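Local coordinates for catalytic domain of the nuclear inclusion protein A (nia) (PDB 1LVM) that cleaves peptide bonds as a chymotrypsin-type cysteine protease, probably in the viral polyprotein, and is held here with its product peptide, at residues S24-L29 against S39-G44; T30-G35 against N60-V65; G87-I92 against Y186-P191; L106-P111 against N193-L198; R116-T121 against S131-T136. The protein carries 1 engineered substitution. All coordinates share one frame; numbering follows the deposited sequence.

Contact 1. Residues S24-L29 against S39-G44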
# COMPACT_ATOMS: atom_id res chain seq x y z
N SER A 24 -5.41 11.70 1.96
CA SER A 24 -4.63 12.86 1.50
C SER A 24 -3.14 12.51 1.40
O SER A 24 -2.36 13.26 0.78
CB SER A 24 -4.87 14.09 2.41
OG SER A 24 -4.43 13.85 3.72
N THR A 25 -2.75 11.37 1.95
CA THR A 25 -1.32 10.97 1.86
C THR A 25 -1.08 9.94 0.76
O THR A 25 0.08 9.56 0.51
CB THR A 25 -0.80 10.33 3.14
OG1 THR A 25 -1.43 9.04 3.32
CG2 THR A 25 -1.14 11.20 4.36
N ILE A 26 -2.14 9.48 0.12
CA ILE A 26 -1.95 8.47 -0.93
C ILE A 26 -1.41 9.07 -2.22
O ILE A 26 -1.76 10.20 -2.58
CB ILE A 26 -3.30 7.74 -1.18
CG1 ILE A 26 -3.65 6.99 0.07
CG2 ILE A 26 -3.21 6.91 -2.51
CD1 ILE A 26 -5.05 6.28 -0.01
N CYS A 27 -0.44 8.38 -2.84
CA CYS A 27 0.12 8.81 -4.08
C CYS A 27 -0.07 7.74 -5.10
O CYS A 27 -0.09 6.52 -4.78
CB CYS A 27 1.66 8.98 -3.96
SG CYS A 27 2.24 10.17 -2.70
N HIS A 28 -0.15 8.17 -6.35
CA HIS A 28 -0.24 7.21 -7.45
C HIS A 28 1.17 7.14 -8.06
O HIS A 28 1.74 8.18 -8.40
CB HIS A 28 -1.20 7.61 -8.53
CG HIS A 28 -1.49 6.48 -9.47
ND1 HIS A 28 -1.23 6.55 -10.82
CD2 HIS A 28 -1.97 5.23 -9.23
CE1 HIS A 28 -1.56 5.39 -11.38
NE2 HIS A 28 -2.01 4.58 -10.45
N LEU A 29 1.68 5.92 -8.24
CA LEU A 29 3.05 5.69 -8.71
C LEU A 29 3.10 4.95 -10.03
O LEU A 29 2.43 3.92 -10.18
CB LEU A 29 3.78 4.82 -7.64
CG LEU A 29 3.66 5.31 -6.17
CD1 LEU A 29 4.40 4.40 -5.21
CD2 LEU A 29 4.28 6.69 -6.01
N SER A 39 1.80 0.60 -12.62
CA SER A 39 1.21 1.65 -11.81
C SER A 39 0.49 1.03 -10.62
O SER A 39 -0.11 -0.02 -10.72
CB SER A 39 0.19 2.45 -12.62
OG SER A 39 0.81 3.27 -13.59
N LEU A 40 0.55 1.71 -9.49
CA LEU A 40 -0.10 1.27 -8.28
C LEU A 40 0.04 2.43 -7.28
O LEU A 40 0.54 3.53 -7.62
CB LEU A 40 0.49 -0.10 -7.76
CG LEU A 40 1.84 -0.31 -7.01
CD1 LEU A 40 2.55 -1.50 -7.59
CD2 LEU A 40 2.72 0.90 -6.90
N TYR A 41 -0.43 2.21 -6.06
CA TYR A 41 -0.39 3.30 -5.09
C TYR A 41 0.61 3.17 -3.95
O TYR A 41 1.17 2.12 -3.71
CB TYR A 41 -1.78 3.44 -4.46
CG TYR A 41 -2.80 3.83 -5.50
CD1 TYR A 41 -3.42 2.89 -6.31
CD2 TYR A 41 -3.14 5.17 -5.67
CE1 TYR A 41 -4.39 3.28 -7.30
CE2 TYR A 41 -4.07 5.57 -6.61
CZ TYR A 41 -4.70 4.66 -7.41
OH TYR A 41 -5.72 5.13 -8.24
N GLY A 42 0.87 4.29 -3.29
CA GLY A 42 1.75 4.29 -2.11
C GLY A 42 1.17 5.22 -1.06
O GLY A 42 0.23 5.96 -1.35
N ILE A 43 1.71 5.15 0.16
CA ILE A 43 1.23 5.94 1.29
C ILE A 43 2.38 6.83 1.77
O ILE A 43 3.45 6.33 2.17
CB ILE A 43 0.80 5.02 2.43
CG1 ILE A 43 -0.33 4.10 1.95
CG2 ILE A 43 0.35 5.89 3.67
CD1 ILE A 43 -0.53 2.82 2.75
N GLY A 44 2.17 8.14 1.75
CA GLY A 44 3.22 9.05 2.15
C GLY A 44 3.30 9.23 3.65
O GLY A 44 2.29 9.18 4.35
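His28 lies obliquely across Tyr41, its CD2 above one face of the phenol ring near the rim, 3.3 Å from Tyr41 CZ, with the two ring planes 58° apart. The imidazole is put there by chi1 of -167°, which sets CG opposite the backbone N, and its CE1 then reaches Ser39 CB at 3.6 Å. His28 and Tyr41, partly exposed like Ser39 beside them, form the more solvent-accessible end of a face that is buried at Ile26, whose CG2 meets Tyr41 CD2 at 3.6 Å, and at Ile43; both isoleucines lie against Pro162 of the other barrel. The reverse face, with Cys27, Leu29 and Leu40, is packed throughout. Leu29 CD1 settles over Gly42, 4.0 Å from its N, where the glycine has no side chain to obstruct it, and Ile49 and Val65 cover Cys27 and Leu29. Backbone bonds pair Cys27 with Gly42 and Leu29 with Leu40 in both directions; Leu29 N approaches Leu40 O at 2.7 Å almost in line with the carbonyl bond. At the end away from the hairpin turn, Gly44 N donates to Thr25 O over 2.8 Å, while Thr25 OG1 bonds Ile22 O. The arrangement is an antiparallel beta hairpin, here in the N-terminal barrel of the chymotrypsin fold.

Contact 2. Residues T30-G35 against N60-V65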
# COMPACT_ATOMS: atom_id res chain seq x y z
N THR A 30 3.89 5.46 -10.97
CA THR A 30 4.07 4.79 -12.20
C THR A 30 5.53 4.57 -12.49
O THR A 30 6.27 5.51 -12.67
CB THR A 30 3.38 5.57 -13.37
OG1 THR A 30 1.97 5.69 -13.08
CG2 THR A 30 3.60 4.85 -14.70
N ASN A 31 5.95 3.30 -12.53
CA ASN A 31 7.37 3.01 -12.81
C ASN A 31 7.44 2.60 -14.28
O ASN A 31 6.97 1.54 -14.67
CB ASN A 31 7.85 1.86 -11.89
CG ASN A 31 9.29 1.39 -12.19
OD1 ASN A 31 9.95 1.90 -13.07
ND2 ASN A 31 9.80 0.46 -11.37
N GLU A 32 8.05 3.45 -15.10
CA GLU A 32 8.12 3.15 -16.51
C GLU A 32 9.58 2.77 -16.85
O GLU A 32 10.52 3.58 -16.70
CB GLU A 32 7.64 4.38 -17.29
CG GLU A 32 7.58 4.20 -18.76
CD GLU A 32 7.07 5.46 -19.45
OE1 GLU A 32 7.85 6.43 -19.57
OE2 GLU A 32 5.89 5.48 -19.85
N SER A 33 9.77 1.54 -17.30
CA SER A 33 11.13 1.10 -17.55
C SER A 33 11.15 -0.05 -18.55
O SER A 33 10.32 -0.95 -18.45
CB SER A 33 11.73 0.62 -16.22
OG SER A 33 13.05 0.21 -16.34
N ASP A 34 12.08 0.00 -19.51
CA ASP A 34 12.29 -1.10 -20.45
C ASP A 34 11.09 -1.43 -21.30
O ASP A 34 10.89 -2.59 -21.61
CB ASP A 34 12.66 -2.37 -19.64
CG ASP A 34 13.83 -2.15 -18.64
OD1 ASP A 34 14.97 -1.92 -19.11
OD2 ASP A 34 13.62 -2.23 -17.39
N GLY A 35 10.25 -0.47 -21.66
CA GLY A 35 9.10 -0.83 -22.47
C GLY A 35 7.91 -1.26 -21.62
O GLY A 35 6.82 -1.52 -22.15
N ASN A 60 14.99 0.73 -13.74
CA ASN A 60 15.90 1.18 -14.79
C ASN A 60 15.21 2.25 -15.63
O ASN A 60 15.39 2.30 -16.85
CB ASN A 60 16.27 -0.08 -15.62
CG ASN A 60 17.31 0.20 -16.68
OD1 ASN A 60 18.25 0.90 -16.40
ND2 ASN A 60 17.10 -0.32 -17.91
N GLY A 61 14.39 3.08 -14.99
CA GLY A 61 13.64 4.07 -15.75
C GLY A 61 13.25 5.23 -14.90
O GLY A 61 14.10 5.74 -14.16
N THR A 62 11.98 5.64 -15.01
CA THR A 62 11.48 6.81 -14.33
C THR A 62 10.33 6.49 -13.37
O THR A 62 9.66 5.50 -13.52
CB THR A 62 10.94 7.87 -15.34
OG1 THR A 62 9.78 7.34 -16.04
CG2 THR A 62 12.04 8.21 -16.37
N LEU A 63 10.13 7.35 -12.38
CA LEU A 63 8.99 7.12 -11.48
C LEU A 63 8.12 8.36 -11.45
O LEU A 63 8.59 9.44 -11.03
CB LEU A 63 9.42 6.83 -10.03
CG LEU A 63 8.25 6.51 -9.08
CD1 LEU A 63 7.61 5.12 -9.50
CD2 LEU A 63 8.74 6.41 -7.63
N LEU A 64 6.86 8.24 -11.90
CA LEU A 64 5.96 9.42 -11.86
C LEU A 64 5.20 9.30 -10.55
O LEU A 64 4.62 8.25 -10.26
CB LEU A 64 4.98 9.38 -13.00
CG LEU A 64 4.15 10.64 -13.28
CD1 LEU A 64 5.07 11.83 -13.62
CD2 LEU A 64 3.26 10.35 -14.48
N VAL A 65 5.16 10.38 -9.76
CA VAL A 65 4.48 10.33 -8.46
C VAL A 65 3.40 11.40 -8.40
O VAL A 65 3.72 12.59 -8.40
CB VAL A 65 5.42 10.62 -7.34
CG1 VAL A 65 4.66 10.56 -5.99
CG2 VAL A 65 6.58 9.61 -7.33
O HOH W 1 7.30 7.05 -15.00
O HOH W 2 1.73 7.90 -11.42
O HOH W 3 12.41 1.41 -13.33
O HOH W 4 10.07 7.08 -18.73
O HOH W 5 14.00 1.96 -19.49
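Thr30 to Glu32 pair with Thr62 to Leu64 in an antiparallel strand contact at the outer part of the N-terminal sheet, partly buried and bridged by water. Thr30 bonds Leu64 and Glu32 bonds Thr62, each in both directions, and Asn31 faces Leu63 between them in a non-hydrogen-bonded pair. On the inner side Leu63 CD1 tucks under the backbone, 3.5 Å from Thr30 O, and Asn31 ND2 is held by the carbonyls of Leu55 and Arg58. Strand 62-67 lies between strands 26-33 and 70-74 in the first barrel of the chymotrypsin fold, and Leu64 also packs on an apolar side chain of the bound peptide. Across the wetter face, Glu32 and Thr62 run side by side. One water joins Glu32 OE1 to Thr62 OG1, and a second carries this hydroxyl on to Thr30 O; a third links Thr30 OG1, itself bonded to Ser39 OG, with Leu64 O. Beyond the paired strands, Asn60 ND2 donates to Asp34 OD1 at 2.9 Å. The acceptor lies in the amide plane, whereas the donor meets the carboxylate on its syn side, 25° out of plane. Ser33 OG donates to Asp34 OD2 at 2.7 Å, from above the plane of that same carboxylate.

Contact 3. Residues G87-I92 against Y186-P191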
# COMPACT_ATOMS: atom_id res chain seq x y z
N GLY A 87 10.80 -10.49 3.36
CA GLY A 87 9.76 -11.49 3.18
C GLY A 87 8.35 -11.04 2.90
O GLY A 87 7.49 -11.90 2.84
N ARG A 88 8.13 -9.73 2.71
CA ARG A 88 6.76 -9.13 2.48
C ARG A 88 6.80 -8.32 1.17
O ARG A 88 7.85 -7.83 0.76
CB ARG A 88 6.38 -8.09 3.58
CG ARG A 88 5.94 -8.72 4.92
CD ARG A 88 5.64 -7.73 6.04
NE ARG A 88 4.60 -8.26 6.99
CZ ARG A 88 4.89 -9.04 8.01
NH1 ARG A 88 6.15 -9.37 8.20
NH2 ARG A 88 3.95 -9.48 8.85
N ASP A 89 5.64 -8.15 0.55
CA ASP A 89 5.54 -7.30 -0.64
C ASP A 89 5.41 -5.86 -0.14
O ASP A 89 4.38 -5.17 -0.41
CB ASP A 89 4.29 -7.69 -1.45
CG ASP A 89 4.07 -6.82 -2.69
OD1 ASP A 89 5.08 -6.33 -3.29
OD2 ASP A 89 2.86 -6.62 -3.04
N MET A 90 6.44 -5.36 0.49
CA MET A 90 6.40 -3.98 1.00
C MET A 90 7.76 -3.34 0.96
O MET A 90 8.78 -3.99 1.26
CB MET A 90 5.87 -3.95 2.48
CG MET A 90 5.53 -2.49 2.97
SD MET A 90 4.97 -2.45 4.68
CE MET A 90 3.24 -2.84 4.33
N ILE A 91 7.81 -2.07 0.59
CA ILE A 91 9.14 -1.44 0.53
C ILE A 91 8.93 0.02 0.90
O ILE A 91 7.82 0.54 0.78
CB ILE A 91 9.68 -1.54 -0.96
CG1 ILE A 91 11.18 -1.12 -1.09
CG2 ILE A 91 8.81 -0.69 -1.94
CD1 ILE A 91 11.71 -1.42 -2.50
N ILE A 92 9.97 0.67 1.41
CA ILE A 92 9.78 2.13 1.68
C ILE A 92 10.75 2.88 0.80
O ILE A 92 11.92 2.54 0.74
CB ILE A 92 10.09 2.51 3.13
CG1 ILE A 92 9.29 1.62 4.08
CG2 ILE A 92 9.78 4.04 3.35
CD1 ILE A 92 9.73 1.76 5.58
N TYR A 186 -5.88 -10.52 -1.11
CA TYR A 186 -4.85 -10.59 -0.10
C TYR A 186 -4.11 -9.25 0.04
O TYR A 186 -3.78 -8.62 -0.96
CB TYR A 186 -3.81 -11.65 -0.50
CG TYR A 186 -4.40 -13.11 -0.52
CD1 TYR A 186 -5.08 -13.60 -1.65
CD2 TYR A 186 -4.27 -13.92 0.58
CE1 TYR A 186 -5.63 -14.90 -1.66
CE2 TYR A 186 -4.83 -15.24 0.59
CZ TYR A 186 -5.49 -15.71 -0.53
OH TYR A 186 -6.01 -17.02 -0.49
N PHE A 187 -3.87 -8.85 1.29
CA PHE A 187 -3.07 -7.65 1.49
C PHE A 187 -1.81 -8.06 2.25
O PHE A 187 -1.75 -9.09 2.94
CB PHE A 187 -3.89 -6.54 2.22
CG PHE A 187 -4.20 -6.80 3.69
CD1 PHE A 187 -3.32 -6.47 4.69
CD2 PHE A 187 -5.49 -7.31 4.06
CE1 PHE A 187 -3.70 -6.62 6.05
CE2 PHE A 187 -5.87 -7.46 5.38
CZ PHE A 187 -4.98 -7.11 6.39
N THR A 188 -0.79 -7.23 2.13
CA THR A 188 0.43 -7.48 2.84
C THR A 188 0.29 -6.74 4.15
O THR A 188 0.02 -5.52 4.18
CB THR A 188 1.63 -6.90 2.05
OG1 THR A 188 1.75 -7.62 0.81
CG2 THR A 188 2.91 -6.99 2.85
N SER A 189 0.42 -7.48 5.24
CA SER A 189 0.32 -6.93 6.56
C SER A 189 1.46 -5.97 6.97
O SER A 189 2.64 -6.08 6.53
CB SER A 189 0.23 -8.06 7.60
OG SER A 189 1.45 -8.82 7.60
N VAL A 190 1.10 -4.99 7.79
CA VAL A 190 2.08 -4.08 8.36
C VAL A 190 2.87 -5.02 9.30
O VAL A 190 2.24 -5.75 10.10
CB VAL A 190 1.36 -2.99 9.23
CG1 VAL A 190 2.31 -2.40 10.33
CG2 VAL A 190 0.80 -1.88 8.26
N PRO A 191 4.23 -4.99 9.24
CA PRO A 191 5.03 -5.84 10.11
C PRO A 191 5.11 -5.34 11.55
O PRO A 191 4.84 -4.18 11.87
CB PRO A 191 6.41 -5.86 9.44
CG PRO A 191 6.52 -4.40 8.84
CD PRO A 191 5.07 -4.07 8.41
O HOH W 6 3.48 -9.88 1.24
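Ser189 OG is gripped by the guanidinium of Arg88, from NH2 at 2.9 Å and from NE at 3.3 Å, and it also has hydrogen-bond partners in the carbonyls of Gly145 and Ile146. The hydroxyl lies at the guanidinium edge, within 10° of its plane. The NE hydrogen is shared, since NE also reaches Ser189 O at 3.0 Å from well above that carbonyl's plane. Arg88 gets there with an extended chain from CG to NE, and one face of its guanidinium rests on Pro191 CB, 3.7 Å from NH1. Together these should limit its rotation. Nearer the backbone, Arg88 CB touches Thr188 CG2 at 3.7 Å. Asp89, at the centre of an inverse gamma turn, presents CB to Thr188 OG1 at 3.4 Å, and a water joins Asp89 N to the same hydroxyl. Ser176 OG bonds both Thr188 OG1 and Asp89 OD2, while Asp89 OD1 takes the N-H of His54; Asp89 also packs on an aromatic side chain of the bound peptide. Met90 SD meets Pro191 CD at 4.1 Å. The contact thus ties the loop entering strand 91-94 of the first barrel to the end of strand 185-189 of the second, with Phe194 of helix 194-199 against Met90.

Contact 4. Residues L106-P111 against N193-L198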
# COMPACT_ATOMS: atom_id res chain seq x y z
N LEU A 106 -0.17 9.64 10.61
CA LEU A 106 -0.76 8.30 10.41
C LEU A 106 -0.24 7.28 11.42
O LEU A 106 0.91 7.34 11.84
CB LEU A 106 -0.37 7.73 9.02
CG LEU A 106 -0.80 8.49 7.78
CD1 LEU A 106 0.03 9.67 7.69
CD2 LEU A 106 -0.60 7.69 6.51
N LYS A 107 -1.08 6.29 11.74
CA LYS A 107 -0.70 5.23 12.65
C LYS A 107 -0.90 3.90 11.92
O LYS A 107 -1.90 3.73 11.20
CB LYS A 107 -1.57 5.26 13.93
CG LYS A 107 -1.51 6.58 14.74
CD LYS A 107 -0.15 6.78 15.36
CE LYS A 107 -0.01 8.14 16.07
NZ LYS A 107 1.41 8.44 16.41
N PHE A 108 0.11 3.02 12.08
CA PHE A 108 0.13 1.70 11.47
C PHE A 108 0.32 0.67 12.58
O PHE A 108 1.04 0.92 13.54
CB PHE A 108 1.34 1.53 10.52
CG PHE A 108 1.40 2.49 9.38
CD1 PHE A 108 1.87 3.78 9.59
CD2 PHE A 108 1.04 2.10 8.06
CE1 PHE A 108 1.98 4.64 8.52
CE2 PHE A 108 1.15 2.96 7.02
CZ PHE A 108 1.63 4.24 7.25
N ARG A 109 -0.31 -0.49 12.45
CA ARG A 109 -0.08 -1.58 13.39
C ARG A 109 -0.40 -2.90 12.67
O ARG A 109 -0.97 -2.90 11.56
CB ARG A 109 -0.95 -1.47 14.66
CG ARG A 109 -2.45 -1.61 14.26
CD ARG A 109 -3.33 -1.79 15.52
NE ARG A 109 -4.74 -1.57 15.22
CZ ARG A 109 -5.55 -2.47 14.67
NH1 ARG A 109 -5.14 -3.71 14.31
NH2 ARG A 109 -6.80 -2.13 14.47
N GLU A 110 0.02 -4.01 13.29
CA GLU A 110 -0.30 -5.31 12.73
C GLU A 110 -1.80 -5.54 12.80
O GLU A 110 -2.44 -5.10 13.70
CB GLU A 110 0.36 -6.42 13.52
CG GLU A 110 1.91 -6.27 13.55
CD GLU A 110 2.56 -7.51 14.15
OE1 GLU A 110 2.77 -8.48 13.39
OE2 GLU A 110 2.83 -7.51 15.36
N PRO A 111 -2.36 -6.25 11.80
CA PRO A 111 -3.79 -6.55 11.77
C PRO A 111 -4.10 -7.54 12.91
O PRO A 111 -3.19 -8.15 13.43
CB PRO A 111 -4.00 -7.15 10.37
CG PRO A 111 -2.65 -7.68 9.97
CD PRO A 111 -1.67 -6.69 10.56
N ASN A 193 6.40 -3.67 14.87
CA ASN A 193 7.20 -2.48 15.17
C ASN A 193 7.47 -1.57 13.97
O ASN A 193 8.56 -0.95 13.80
CB ASN A 193 8.49 -2.90 15.88
CG ASN A 193 8.20 -3.54 17.25
OD1 ASN A 193 7.14 -3.30 17.84
ND2 ASN A 193 9.12 -4.37 17.74
N PHE A 194 6.44 -1.44 13.15
CA PHE A 194 6.57 -0.59 11.96
C PHE A 194 6.72 0.87 12.33
O PHE A 194 7.43 1.59 11.66
CB PHE A 194 5.35 -0.85 11.03
CG PHE A 194 5.52 -0.35 9.61
CD1 PHE A 194 6.56 -0.79 8.79
CD2 PHE A 194 4.62 0.62 9.10
CE1 PHE A 194 6.74 -0.30 7.47
CE2 PHE A 194 4.77 1.13 7.78
CZ PHE A 194 5.80 0.69 6.96
N MET A 195 6.02 1.33 13.37
CA MET A 195 6.16 2.76 13.73
C MET A 195 7.62 3.04 14.10
O MET A 195 8.15 4.10 13.79
CB MET A 195 5.24 3.15 14.90
CG MET A 195 3.72 3.08 14.59
SD MET A 195 3.28 3.91 13.08
CE MET A 195 3.76 5.66 13.45
N GLU A 196 8.26 2.09 14.78
CA GLU A 196 9.70 2.29 15.14
C GLU A 196 10.51 2.48 13.84
O GLU A 196 11.37 3.37 13.70
CB GLU A 196 10.26 1.06 15.89
CG GLU A 196 11.65 1.33 16.53
CD GLU A 196 11.54 2.46 17.52
OE1 GLU A 196 12.53 3.21 17.67
OE2 GLU A 196 10.46 2.62 18.16
N LEU A 197 10.26 1.61 12.88
CA LEU A 197 10.99 1.69 11.62
C LEU A 197 10.80 3.05 10.92
O LEU A 197 11.74 3.61 10.39
CB LEU A 197 10.55 0.54 10.69
CG LEU A 197 11.16 0.60 9.28
CD1 LEU A 197 12.74 0.47 9.38
CD2 LEU A 197 10.60 -0.56 8.50
N LEU A 198 9.57 3.58 10.92
CA LEU A 198 9.35 4.86 10.27
C LEU A 198 9.92 6.05 10.96
O LEU A 198 10.12 7.06 10.31
CB LEU A 198 7.82 5.15 10.09
CG LEU A 198 7.03 4.12 9.28
CD1 LEU A 198 5.53 4.51 9.33
CD2 LEU A 198 7.46 4.11 7.80
O HOH W 7 3.70 -0.23 14.04
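Phe108 belongs to the long connection between the two barrels of the chymotrypsin fold, and here it packs against the first turn of helix 194-199, which follows the last strand of the second barrel. Its ring is met on one face by the edge of Phe194, a T-shaped pair with centroids 5.2 Å apart and planes at 75°. Phe194 CD2 comes within 3.7 Å of Phe108 CB, so the approach is to the root of the side chain as much as to the ring. Leu198 CD1 adds an oblique contact at 3.6 Å from Phe108 CE1. Ile50 backs all three residues, and Phe45 also touches Phe108 and Leu198, so residues of the first barrel pack against the group. Met195 bends toward the linker (chi2 -49°, chi3 -63°). That bend places its sulfur at the edge of the Phe108 ring, a Met-aromatic contact with SD 3.8 Å from CD1, and lets SD accept a weak hydrogen bond from Phe108 N. The methyl CE reaches on to Leu106 O at 3.7 Å. A water completes the junction: it donates to Phe108 O at 2.9 Å and accepts from Met195 N, in the helix's first turn, at 2.9 Å.

Contact 5. Residues R116-T121 against S131-T136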
# COMPACT_ATOMS: atom_id res chain seq x y z
N ARG A 116 -12.58 -5.86 11.65
CA ARG A 116 -13.22 -5.23 10.51
C ARG A 116 -12.34 -4.15 9.86
O ARG A 116 -11.86 -3.27 10.57
CB ARG A 116 -14.54 -4.55 10.93
CG ARG A 116 -15.58 -5.58 11.50
CD ARG A 116 -16.80 -4.84 12.10
NE ARG A 116 -17.63 -4.21 11.06
CZ ARG A 116 -18.53 -4.83 10.30
NH1 ARG A 116 -18.75 -6.14 10.44
NH2 ARG A 116 -19.20 -4.15 9.37
N ILE A 117 -12.14 -4.25 8.55
CA ILE A 117 -11.32 -3.30 7.83
C ILE A 117 -12.02 -2.80 6.60
O ILE A 117 -12.98 -3.43 6.12
CB ILE A 117 -9.96 -3.96 7.42
CG1 ILE A 117 -10.19 -5.18 6.50
CG2 ILE A 117 -9.21 -4.40 8.70
CD1 ILE A 117 -8.84 -5.93 6.02
N CYS A 118 -11.57 -1.64 6.09
CA CYS A 118 -12.09 -1.15 4.83
C CYS A 118 -10.85 -0.71 4.02
O CYS A 118 -9.72 -0.59 4.52
CB CYS A 118 -13.09 0.03 5.01
SG CYS A 118 -12.29 1.47 5.84
N LEU A 119 -11.06 -0.56 2.75
CA LEU A 119 -10.02 -0.17 1.84
C LEU A 119 -10.23 1.29 1.48
O LEU A 119 -11.31 1.69 1.03
CB LEU A 119 -10.09 -1.02 0.58
CG LEU A 119 -9.00 -0.79 -0.48
CD1 LEU A 119 -7.71 -1.34 0.02
CD2 LEU A 119 -9.33 -1.51 -1.76
N VAL A 120 -9.16 2.06 1.60
CA VAL A 120 -9.21 3.49 1.34
C VAL A 120 -8.39 3.88 0.17
O VAL A 120 -7.28 3.39 0.03
CB VAL A 120 -8.73 4.26 2.61
CG1 VAL A 120 -8.66 5.87 2.31
CG2 VAL A 120 -9.79 3.98 3.73
N THR A 121 -8.94 4.72 -0.70
CA THR A 121 -8.19 5.16 -1.83
C THR A 121 -8.44 6.64 -2.08
O THR A 121 -9.13 7.30 -1.33
CB THR A 121 -8.52 4.29 -3.08
OG1 THR A 121 -9.88 4.47 -3.51
CG2 THR A 121 -8.34 2.82 -2.74
N SER A 131 -11.08 11.46 -1.76
CA SER A 131 -11.03 10.26 -0.95
C SER A 131 -12.17 9.26 -1.19
O SER A 131 -13.31 9.69 -1.37
CB SER A 131 -11.06 10.71 0.48
OG SER A 131 -12.21 11.47 0.73
N MET A 132 -11.89 7.94 -1.12
CA MET A 132 -12.89 6.91 -1.38
C MET A 132 -12.72 5.82 -0.33
O MET A 132 -11.60 5.55 0.04
CB MET A 132 -12.66 6.40 -2.78
CG MET A 132 -12.64 7.57 -3.77
SD MET A 132 -12.44 7.07 -5.51
CE MET A 132 -13.49 5.98 -5.68
N VAL A 133 -13.84 5.24 0.15
CA VAL A 133 -13.80 4.22 1.20
C VAL A 133 -14.73 3.13 0.78
O VAL A 133 -15.84 3.37 0.27
CB VAL A 133 -14.33 4.77 2.51
CG1 VAL A 133 -13.92 3.84 3.69
CG2 VAL A 133 -13.74 6.13 2.74
N SER A 134 -14.29 1.91 1.01
CA SER A 134 -15.04 0.76 0.56
C SER A 134 -15.92 0.27 1.67
O SER A 134 -15.91 0.77 2.79
CB SER A 134 -14.07 -0.39 0.18
OG SER A 134 -13.58 -0.98 1.38
N ASP A 135 -16.68 -0.77 1.35
CA ASP A 135 -17.48 -1.38 2.38
C ASP A 135 -16.49 -2.20 3.21
O ASP A 135 -15.34 -2.37 2.86
CB ASP A 135 -18.57 -2.24 1.71
CG ASP A 135 -19.71 -2.62 2.66
OD1 ASP A 135 -19.62 -2.51 3.92
OD2 ASP A 135 -20.73 -3.07 2.11
N THR A 136 -16.97 -2.71 4.31
CA THR A 136 -16.19 -3.42 5.31
C THR A 136 -16.11 -4.92 5.18
O THR A 136 -17.11 -5.58 4.89
CB THR A 136 -16.80 -3.11 6.69
OG1 THR A 136 -16.76 -1.70 6.89
CG2 THR A 136 -15.99 -3.76 7.80
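Leu119 and Ser134 mark where the antiparallel hairpin of strands 116-123 and 130-142, part of the second barrel of the chymotrypsin fold, departs from regular pairing. At its regular end Thr121 and Met132 exchange backbone bonds: Thr121 N donates to Met132 O, and Met132 N to Thr121 O at 2.8 Å, from well above the carbonyl plane. Beside them Ser131 OG is hydrogen-bonded to Asn20 OD1. Next, Val120 and Val133 form a non-hydrogen-bonded pair, side by side and pointing the same way. At Ser134 a side chain enters the pattern. Ser134 N still donates to Leu119 O, over 3.0 Å with a bent N-H angle of 138°, but Leu119 N is satisfied by the hydroxyl, not by a carbonyl: it reaches Ser134 OG at 2.9 Å in a nearly straight bond. Chi1 of 76° holds OG between the backbone N and C, from where it donates in turn to Asp135 O at 2.7 Å. Thr136 N is taken up locally by Asp135 OD1, on the anti side of the carboxylate. Backbone pairing resumes at Ile117 with Ser137, so the strand 130-142 side is one residue longer between the two pairings. On the other edge of strand 116-123, the backbones of Cys118 and Val120 hydrogen-bond to those of Val164 and Pro162. Cys118 SG rests on Val133 CG1 at 3.6 Å. At the far end Arg116 crosses Thr136 at about a right angle, and Thr136 CG2 sits over one guanidinium face near its rim, 3.6 Å from Arg116 NH2.

How the contacts relate
Contacts 1 and 2 share strand 26-33 in the first barrel, where Leu29 CD2 packs on Val65 CG1 at 3.9 Å. Contact 5 builds the second barrel, contact 3 joins the two barrels, and contact 4 packs the connection between them on helix 194-199. Contact 1 meets contact 5 through Ile26 CD1, 3.7 Å from Val120 O, and meets contact 4 where Ile43 CG2 lies 3.5 Å from Leu106 CD2. Contacts 3 and 4 join where Val190 CB comes to 3.3 Å from Arg109 O. The bound peptide touches Leu64 of contact 2 and, with centres about 21 Å away, Asp89 of contact 3; Tyr186 OH, in the same segment as Thr188, hydrogen-bonds an acidic side chain of it.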